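PDB 6IUL: natterin-like protein from Lethenteron camtschaticum, which is a lamprey immune protein with a jacalin-like lectin domain and an aerolysin-type module, and probably kills target cells by forming membrane pores. Local coordinates for residues N204-E207 with S208-L212. Numbering follows the deposited sequence.
Sequences NKIE and STFSL
Ile206 meets Phe210 and Leu212 across one short helical turn, residues 206-209, which links strands 184-200 and 212-223 in the aerolysin-type module, close to the lectin domain. Followed outward, Ile206 first sets CB at the edge of the Phe210 ring, in its plane, 4.0 Å from Phe210 CD2. Ile206 CG2 lies 4.1 Å from Phe210 CE2. The other branch departs between backbone N and carbonyl carbon (chi1 62°); its CG1 nears Leu212 CD1, and the terminal Ile206 CD1 reaches Leu212 CD1 at 3.9 Å, the two side chains crossing at about a right angle. A branched aliphatic residue thus serves two apolar neighbours at once. Phe210, a broad ring suited to a buried site, takes Thr209 CG2 over the centre of one face and packs beyond the turn on Ile143 and Ile146 of strand 135-155. Lys205, at the N-cap position, offers its carbonyl oxygen, Lys205 O, to Thr209 N at 2.9 Å, while the small hydroxyl residues Ser208 and Thr209 bring OG and OG1 close to the same oxygen. One residue on, Phe210 N donates to Ile206 O at 3.0 Å.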
loop_
_atom_site.group_PDB
_atom_site.type_symbol
_atom_site.label_atom_id
_atom_site.label_comp_id
_atom_site.label_asym_id
_atom_site.label_seq_id
_atom_site.Cartn_x
_atom_site.Cartn_y
_atom_site.Cartn_z
ATOM N N ASN A 204 -1.936 6.324 19.702
ATOM C CA ASN A 204 -0.736 6.760 20.432
ATOM C C ASN A 204 0.461 6.871 19.504
ATOM O O ASN A 204 1.607 6.754 19.938
ATOM C CB ASN A 204 -0.458 5.796 21.579
ATOM C CG ASN A 204 -1.621 5.715 22.558
ATOM O OD1 ASN A 204 -2.455 6.590 22.596
ATOM N ND2 ASN A 204 -1.656 4.653 23.362
ATOM N N LYS A 205 0.186 7.064 18.220
ATOM C CA LYS A 205 1.217 7.184 17.179
ATOM C C LYS A 205 2.151 6.011 17.022
ATOM O O LYS A 205 3.246 6.146 16.441
ATOM C CB LYS A 205 2.041 8.477 17.384
ATOM C CG LYS A 205 1.208 9.728 17.267
ATOM C CD LYS A 205 2.053 10.955 17.334
ATOM C CE LYS A 205 1.334 12.123 16.733
ATOM N NZ LYS A 205 2.255 13.278 16.828
ATOM N N ILE A 206 1.763 4.845 17.518
ATOM C CA ILE A 206 2.639 3.700 17.337
ATOM C C ILE A 206 2.949 3.347 15.885
ATOM O O ILE A 206 4.055 2.827 15.607
ATOM C CB ILE A 206 2.170 2.454 18.076
ATOM C CG1 ILE A 206 0.809 1.973 17.576
ATOM C CG2 ILE A 206 2.184 2.706 19.575
ATOM C CD1 ILE A 206 0.566 0.562 18.026
ATOM N N GLU A 207 2.015 3.619 14.974
ATOM C CA GLU A 207 2.224 3.333 13.545
ATOM C C GLU A 207 3.299 4.230 12.921
ATOM O O GLU A 207 4.023 3.833 12.008
ATOM C CB GLU A 207 0.923 3.412 12.712
ATOM C CG GLU A 207 0.398 4.847 12.440
ATOM C CD GLU A 207 -0.160 5.618 13.696
ATOM O OE1 GLU A 207 -0.443 5.024 14.810
ATOM O OE2 GLU A 207 -0.337 6.857 13.554
ATOM N N SER A 208 3.400 5.465 13.389
ATOM C CA SER A 208 4.450 6.383 12.897
ATOM C C SER A 208 5.788 6.228 13.669
ATOM O O SER A 208 6.847 6.445 13.103
ATOM C CB SER A 208 3.948 7.823 12.934
ATOM O OG SER A 208 3.474 8.149 14.212
ATOM N N THR A 209 5.732 5.820 14.936
ATOM C CA THR A 209 6.950 5.775 15.790
ATOM C C THR A 209 7.723 4.492 15.525
ATOM O O THR A 209 8.957 4.503 15.451
ATOM C CB THR A 209 6.566 5.853 17.278
ATOM O OG1 THR A 209 5.947 7.110 17.511
ATOM C CG2 THR A 209 7.743 5.690 18.209
ATOM N N PHE A 210 6.994 3.377 15.390
ATOM C CA PHE A 210 7.595 2.092 15.129
ATOM C C PHE A 210 7.336 1.620 13.710
ATOM O O PHE A 210 6.446 2.143 13.052
ATOM C CB PHE A 210 7.037 1.073 16.138
ATOM C CG PHE A 210 7.204 1.498 17.570
ATOM C CD1 PHE A 210 8.444 1.409 18.209
ATOM C CD2 PHE A 210 6.133 1.994 18.283
ATOM C CE1 PHE A 210 8.596 1.850 19.505
ATOM C CE2 PHE A 210 6.273 2.417 19.596
ATOM C CZ PHE A 210 7.507 2.324 20.216
ATOM N N SER A 211 8.094 0.629 13.225
ATOM C CA SER A 211 7.703 -0.030 11.983
ATOM C C SER A 211 6.928 -1.302 12.339
ATOM O O SER A 211 7.485 -2.333 12.710
ATOM C CB SER A 211 8.884 -0.302 11.040
ATOM O OG SER A 211 9.613 -1.381 11.467
ATOM N N LEU A 212 5.615 -1.198 12.278
ATOM C CA LEU A 212 4.722 -2.277 12.747
ATOM C C LEU A 212 4.500 -3.338 11.666
ATOM O O LEU A 212 4.364 -2.993 10.490
ATOM C CB LEU A 212 3.354 -1.697 13.109
ATOM C CG LEU A 212 3.334 -0.684 14.230
ATOM C CD1 LEU A 212 1.963 -0.132 14.410
ATOM C CD2 LEU A 212 3.828 -1.274 15.543
HETATM O O HOH W 1 4.142 6.289 19.982
HETATM O O HOH W 2 4.348 1.226 11.004
#